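PDB 3E82: putative oxidoreductase from Klebsiella pneumoniae subsp. pneumoniae MGH 78578, which probably acts as a nucleotide-dependent oxidoreductase of the Gfo/Idh/MocA family, with a Rossmann domain joined to a C-terminal alpha/beta domain. Local coordinates for residues B[127-132]-B[316-321]; B[271-276]-B[298-303]. All blocks are in the same frame, centred on the assembly; numbering follows the deposited sequence.

Contact 1 (B[127-132]-B[316-321]); sequences RRWDSD and NPVPPV
Arg128 lays one face of its guanidinium over Val318 CG2. The contact belongs to the two-domain Gfo/Idh/MocA fold. It joins the beta turn from Arg127 to Asp130, just before helix 131-142, to the proline-rich loop that leads into helix 320-339. Val318 CG2 lies 3.9 Å from Arg128 NH1, toward the rim of the flat group. The other methyl, CG1, comes within 4.1 Å of Arg128 NH2. The Arg128 chain is extended from CG to NE (chi2 178°), which carries the charged end across to the loop. Pro317 O is 3.3 Å from Arg128 NH1, but the angle is too poor for a hydrogen bond. Salt bridges hold this buried arginine: Asp186 pairs with NE, and Glu322 of helix 320-339 pairs with NH2. Two carboxylates therefore fix the guanidinium and would be expected to balance its charge, while Val318 packs on its face.

Trp129 adds an apolar touch beside the arginine. Its CH2 meets Val318 CG2 at the ring edge, and Arg128 CB sits over one ring face. Each side is also braced within itself. Arg127 NE donates to Asp130 OD2 on its syn lone pair, in a 2.7 Å salt bridge that spans the turn. On the opposing loop, Asn316 forms an Asx turn. Val318 N donates to Asn316 OD1 at 3.0 Å, reaching the oxygen from above the carbonyl plane.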
loop_
_atom_site.group_PDB
_atom_site.type_symbol
_atom_site.label_atom_id
_atom_site.label_comp_id
_atom_site.label_asym_id
_atom_site.label_seq_id
_atom_site.Cartn_x
_atom_site.Cartn_y
_atom_site.Cartn_z
ATOM N N ARG B 127 -10.851 19.726 -1.969
ATOM C CA ARG B 127 -10.286 18.806 -2.952
ATOM C C ARG B 127 -11.294 17.868 -3.618
ATOM O O ARG B 127 -10.910 16.954 -4.352
ATOM C CB ARG B 127 -9.157 17.996 -2.297
ATOM C CG ARG B 127 -8.167 18.834 -1.461
ATOM C CD ARG B 127 -7.419 19.879 -2.290
ATOM N NE ARG B 127 -6.610 19.270 -3.344
ATOM C CZ ARG B 127 -5.394 18.755 -3.167
ATOM N NH1 ARG B 127 -4.822 18.782 -1.968
ATOM N NH2 ARG B 127 -4.758 18.188 -4.187
ATOM N N ARG B 128 -12.580 18.110 -3.380
ATOM C CA ARG B 128 -13.644 17.285 -3.950
ATOM C C ARG B 128 -13.889 17.583 -5.425
ATOM O O ARG B 128 -14.672 16.895 -6.082
ATOM C CB ARG B 128 -14.944 17.506 -3.176
ATOM C CG ARG B 128 -14.827 17.192 -1.695
ATOM C CD ARG B 128 -16.130 17.467 -0.957
ATOM N NE ARG B 128 -16.023 17.032 0.429
ATOM C CZ ARG B 128 -17.053 16.873 1.256
ATOM N NH1 ARG B 128 -18.297 17.115 0.848
ATOM N NH2 ARG B 128 -16.834 16.463 2.501
ATOM N N TRP B 129 -13.221 18.607 -5.945
ATOM C CA TRP B 129 -13.398 18.979 -7.343
ATOM C C TRP B 129 -12.100 18.942 -8.142
ATOM O O TRP B 129 -11.977 19.606 -9.166
ATOM C CB TRP B 129 -14.040 20.365 -7.403
ATOM C CG TRP B 129 -15.351 20.355 -6.686
ATOM C CD1 TRP B 129 -16.564 19.976 -7.196
ATOM C CD2 TRP B 129 -15.572 20.643 -5.302
ATOM N NE1 TRP B 129 -17.523 20.012 -6.213
ATOM C CE2 TRP B 129 -16.943 20.416 -5.040
ATOM C CE3 TRP B 129 -14.744 21.067 -4.256
ATOM C CZ2 TRP B 129 -17.505 20.599 -3.772
ATOM C CZ3 TRP B 129 -15.307 21.251 -2.990
ATOM C CH2 TRP B 129 -16.675 21.015 -2.763
ATOM N N ASP B 130 -11.139 18.163 -7.656
ATOM C CA ASP B 130 -9.849 18.006 -8.315
ATOM C C ASP B 130 -9.988 17.117 -9.552
ATOM O O ASP B 130 -10.766 16.163 -9.556
ATOM C CB ASP B 130 -8.839 17.384 -7.348
ATOM C CG ASP B 130 -8.309 18.383 -6.329
ATOM O OD1 ASP B 130 -8.865 19.496 -6.242
ATOM O OD2 ASP B 130 -7.339 18.054 -5.617
ATOM N N SER B 131 -9.222 17.437 -10.591
ATOM C CA SER B 131 -9.259 16.683 -11.837
ATOM C C SER B 131 -9.025 15.184 -11.607
ATOM O O SER B 131 -9.787 14.356 -12.107
ATOM C CB SER B 131 -8.225 17.239 -12.831
ATOM O OG SER B 131 -6.903 17.156 -12.321
ATOM N N ASP B 132 -7.991 14.831 -10.844
ATOM C CA ASP B 132 -7.714 13.417 -10.586
ATOM C C ASP B 132 -8.858 12.719 -9.860
ATOM O O ASP B 132 -9.293 11.646 -10.276
ATOM C CB ASP B 132 -6.400 13.230 -9.804
ATOM C CG ASP B 132 -6.230 14.231 -8.669
ATOM O OD1 ASP B 132 -7.242 14.728 -8.125
ATOM O OD2 ASP B 132 -5.066 14.502 -8.314
ATOM N N ASN B 316 -25.837 22.697 2.455
ATOM C CA ASN B 316 -24.420 22.987 2.669
ATOM C C ASN B 316 -23.637 21.932 1.879
ATOM O O ASN B 316 -23.825 20.736 2.087
ATOM C CB ASN B 316 -24.103 22.836 4.160
ATOM C CG ASN B 316 -22.712 23.324 4.530
ATOM O OD1 ASN B 316 -21.821 23.429 3.681
ATOM N ND2 ASN B 316 -22.516 23.605 5.820
ATOM N N PRO B 317 -22.755 22.353 0.964
ATOM C CA PRO B 317 -22.000 21.347 0.205
ATOM C C PRO B 317 -21.025 20.556 1.077
ATOM O O PRO B 317 -20.669 19.417 0.757
ATOM C CB PRO B 317 -21.286 22.178 -0.855
ATOM C CG PRO B 317 -21.023 23.475 -0.121
ATOM C CD PRO B 317 -22.350 23.718 0.582
ATOM N N VAL B 318 -20.594 21.158 2.180
ATOM C CA VAL B 318 -19.668 20.493 3.080
ATOM C C VAL B 318 -20.118 20.712 4.515
ATOM O O VAL B 318 -19.585 21.569 5.214
ATOM C CB VAL B 318 -18.241 21.043 2.922
ATOM C CG1 VAL B 318 -17.276 20.269 3.831
ATOM C CG2 VAL B 318 -17.816 20.968 1.459
ATOM N N PRO B 319 -21.131 19.959 4.961
ATOM C CA PRO B 319 -21.618 20.110 6.337
ATOM C C PRO B 319 -20.512 19.787 7.335
ATOM O O PRO B 319 -19.668 18.916 7.094
ATOM C CB PRO B 319 -22.788 19.138 6.402
ATOM C CG PRO B 319 -22.429 18.099 5.365
ATOM C CD PRO B 319 -21.900 18.936 4.236
ATOM N N PRO B 320 -20.498 20.494 8.472
ATOM C CA PRO B 320 -19.476 20.280 9.501
ATOM C C PRO B 320 -19.298 18.845 9.997
ATOM O O PRO B 320 -18.186 18.446 10.355
ATOM C CB PRO B 320 -19.877 21.260 10.611
ATOM C CG PRO B 320 -21.354 21.474 10.404
ATOM C CD PRO B 320 -21.504 21.489 8.903
ATOM N N VAL B 321 -20.376 18.071 10.017
ATOM C CA VAL B 321 -20.281 16.687 10.466
ATOM C C VAL B 321 -19.354 15.856 9.557
ATOM O O VAL B 321 -18.764 14.864 9.996
ATOM C CB VAL B 321 -21.676 16.024 10.532
ATOM C CG1 VAL B 321 -22.251 15.839 9.133
ATOM C CG2 VAL B 321 -21.580 14.705 11.270
#

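Contact 2 (B[271-276]-B[298-303])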
loop_
_atom_site.group_PDB
_atom_site.type_symbol
_atom_site.label_atom_id
_atom_site.label_comp_id
_atom_site.label_asym_id
_atom_site.label_seq_id
_atom_site.Cartn_x
_atom_site.Cartn_y
_atom_site.Cartn_z
ATOM N N ALA B 271 -8.640 30.546 -18.653
ATOM C CA ALA B 271 -8.441 29.563 -19.717
ATOM C C ALA B 271 -8.015 28.151 -19.332
ATOM O O ALA B 271 -8.776 27.194 -19.510
ATOM C CB ALA B 271 -7.456 30.119 -20.751
ATOM N N ASP B 272 -6.797 28.015 -18.820
ATOM C CA ASP B 272 -6.263 26.700 -18.468
ATOM C C ASP B 272 -6.460 26.257 -17.017
ATOM O O ASP B 272 -5.862 25.268 -16.586
ATOM C CB ASP B 272 -4.771 26.651 -18.808
ATOM C CG ASP B 272 -4.461 27.265 -20.167
ATOM O OD1 ASP B 272 -5.176 26.949 -21.145
ATOM O OD2 ASP B 272 -3.499 28.057 -20.256
ATOM N N TRP B 273 -7.292 26.977 -16.271
ATOM C CA TRP B 273 -7.551 26.645 -14.870
ATOM C C TRP B 273 -8.093 25.219 -14.717
ATOM O O TRP B 273 -9.053 24.838 -15.378
ATOM C CB TRP B 273 -8.542 27.663 -14.273
ATOM C CG TRP B 273 -9.026 27.345 -12.870
ATOM C CD1 TRP B 273 -10.283 26.957 -12.506
ATOM C CD2 TRP B 273 -8.254 27.382 -11.663
ATOM N NE1 TRP B 273 -10.343 26.748 -11.147
ATOM C CE2 TRP B 273 -9.111 27.000 -10.606
ATOM C CE3 TRP B 273 -6.920 27.700 -11.372
ATOM C CZ2 TRP B 273 -8.677 26.925 -9.279
ATOM C CZ3 TRP B 273 -6.486 27.625 -10.047
ATOM C CH2 TRP B 273 -7.364 27.240 -9.019
ATOM N N GLY B 274 -7.454 24.428 -13.858
ATOM C CA GLY B 274 -7.905 23.066 -13.620
ATOM C C GLY B 274 -7.790 22.048 -14.745
ATOM O O GLY B 274 -8.270 20.918 -14.610
ATOM N N GLN B 275 -7.165 22.422 -15.857
ATOM C CA GLN B 275 -7.019 21.489 -16.964
ATOM C C GLN B 275 -6.044 20.396 -16.569
ATOM O O GLN B 275 -5.073 20.649 -15.856
ATOM C CB GLN B 275 -6.526 22.212 -18.221
ATOM C CG GLN B 275 -7.602 23.078 -18.861
ATOM C CD GLN B 275 -8.789 22.258 -19.334
ATOM O OE1 GLN B 275 -9.932 22.713 -19.291
ATOM N NE2 GLN B 275 -8.520 21.046 -19.795
ATOM N N ASP B 276 -6.310 19.180 -17.030
ATOM C CA ASP B 276 -5.455 18.047 -16.712
ATOM C C ASP B 276 -5.294 17.161 -17.946
ATOM O O ASP B 276 -6.179 16.367 -18.271
ATOM C CB ASP B 276 -6.078 17.242 -15.573
ATOM C CG ASP B 276 -5.101 16.270 -14.946
ATOM O OD1 ASP B 276 -4.077 15.951 -15.590
ATOM O OD2 ASP B 276 -5.369 15.821 -13.812
ATOM N N ASP B 298 -11.997 22.064 -10.602
ATOM C CA ASP B 298 -12.282 23.450 -10.238
ATOM C C ASP B 298 -12.784 23.621 -8.811
ATOM O O ASP B 298 -13.977 23.496 -8.538
ATOM C CB ASP B 298 -13.286 24.068 -11.208
ATOM C CG ASP B 298 -13.560 25.533 -10.903
ATOM O OD1 ASP B 298 -12.729 26.162 -10.206
ATOM O OD2 ASP B 298 -14.601 26.052 -11.368
ATOM N N GLN B 299 -11.871 23.931 -7.900
ATOM C CA GLN B 299 -12.253 24.112 -6.508
ATOM C C GLN B 299 -13.138 25.346 -6.266
ATOM O O GLN B 299 -13.647 25.539 -5.165
ATOM C CB GLN B 299 -11.003 24.153 -5.612
ATOM C CG GLN B 299 -10.052 25.298 -5.860
ATOM C CD GLN B 299 -8.758 25.125 -5.078
ATOM O OE1 GLN B 299 -8.728 25.278 -3.856
ATOM N NE2 GLN B 299 -7.683 24.780 -5.784
ATOM N N ARG B 300 -13.335 26.173 -7.291
ATOM C CA ARG B 300 -14.204 27.337 -7.144
ATOM C C ARG B 300 -15.598 26.797 -6.824
ATOM O O ARG B 300 -16.457 27.521 -6.316
ATOM C CB ARG B 300 -14.254 28.165 -8.442
ATOM C CG ARG B 300 -12.950 28.845 -8.821
ATOM C CD ARG B 300 -12.992 29.457 -10.229
ATOM N NE ARG B 300 -14.134 30.353 -10.411
ATOM C CZ ARG B 300 -15.255 30.028 -11.049
ATOM N NH1 ARG B 300 -15.393 28.816 -11.581
ATOM N NH2 ARG B 300 -16.244 30.915 -11.151
ATOM N N GLN B 301 -15.821 25.518 -7.133
ATOM C CA GLN B 301 -17.105 24.885 -6.872
ATOM C C GLN B 301 -17.449 24.970 -5.389
ATOM O O GLN B 301 -18.614 25.123 -5.026
ATOM C CB GLN B 301 -17.102 23.416 -7.313
ATOM C CG GLN B 301 -17.266 23.192 -8.817
ATOM C CD GLN B 301 -18.627 23.643 -9.337
ATOM O OE1 GLN B 301 -19.665 23.285 -8.783
ATOM N NE2 GLN B 301 -18.624 24.423 -10.412
ATOM N N TYR B 302 -16.439 24.871 -4.528
ATOM C CA TYR B 302 -16.696 24.961 -3.093
ATOM C C TYR B 302 -17.440 26.266 -2.775
ATOM O O TYR B 302 -18.448 26.259 -2.079
ATOM C CB TYR B 302 -15.392 24.937 -2.293
ATOM C CG TYR B 302 -15.620 25.082 -0.804
ATOM C CD1 TYR B 302 -15.950 23.975 -0.019
ATOM C CD2 TYR B 302 -15.557 26.339 -0.180
ATOM C CE1 TYR B 302 -16.213 24.105 1.345
ATOM C CE2 TYR B 302 -15.822 26.479 1.193
ATOM C CZ TYR B 302 -16.152 25.357 1.943
ATOM O OH TYR B 302 -16.444 25.472 3.280
ATOM N N TYR B 303 -16.931 27.382 -3.283
ATOM C CA TYR B 303 -17.547 28.679 -3.027
ATOM C C TYR B 303 -18.840 28.904 -3.808
ATOM O O TYR B 303 -19.751 29.574 -3.323
ATOM C CB TYR B 303 -16.543 29.806 -3.301
ATOM C CG TYR B 303 -15.615 30.056 -2.126
ATOM C CD1 TYR B 303 -16.118 30.505 -0.906
ATOM C CD2 TYR B 303 -14.247 29.807 -2.219
ATOM C CE1 TYR B 303 -15.283 30.698 0.198
ATOM C CE2 TYR B 303 -13.397 29.994 -1.119
ATOM C CZ TYR B 303 -13.924 30.439 0.088
ATOM O OH TYR B 303 -13.108 30.617 1.191
#
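Asp298 OD1 takes two N-H groups, one from the indole of Trp273 and one from the backbone of Arg300. Trp273 NE1 donates to Asp298 OD1 at 2.6 Å, with an N-H...O angle of 162°. The oxygen lies in the indole plane, but the ring and carboxylate planes are almost perpendicular (89°). Arg300 N donates to the same OD1 at 3.0 Å, from the opposite face of the carboxylate. This second bond caps the start of helix 300-310. CG of Asp298 is anti to the backbone N (chi1 -177°), and this turns the acid to meet both donors. Its other oxygen, OD2, forms a salt bridge with Arg300 NH1 at 2.9 Å, through the syn lone pair.

Trp273 belongs to a type II turn from Asp272 to Gln275. Around the indole bond, side-chain carbons of Gln299 and Arg300 pack against the ring. Gln299 CG meets the ring edge at Trp273 CZ2, 4.0 Å away, while the Gln299 amide turns to Asn126. Arg300 CD approaches Trp273 NE1 obliquely at 3.9 Å. Gln258, Gln261 and Leu262 of helix 258-263 also touch the indole. The contact thus ties the loop before strand 280-284 to the residues that lead into helix 300-310. With three N-H donors on it, one carboxylate holds both the indole and the start of the helix, probably as its charged form.

How the contacts relate
The two contacts lie about 13 Å apart, centre to centre. Along the chain the order is 127-132, 271-276, 298-303 and 316-321, so both segments of contact 2 fall between those of contact 1. They meet directly. Trp129 O and Asp298 N are 2.8 Å apart, a probable backbone hydrogen bond, and Trp129 also packs on Gln301. Helix 300-310, which begins in contact 2, is followed by helix 320-339, which begins in contact 1, and Tyr302 touches Val318 between them. Tyr302 OH and the backbone O of Val318 both hydrogen-bond Ser122 OG, in strand 121-123 of the parallel Rossmann sheet. Together the contacts link C-terminal loops and helix starts to the Rossmann domain, which probably binds the nucleotide.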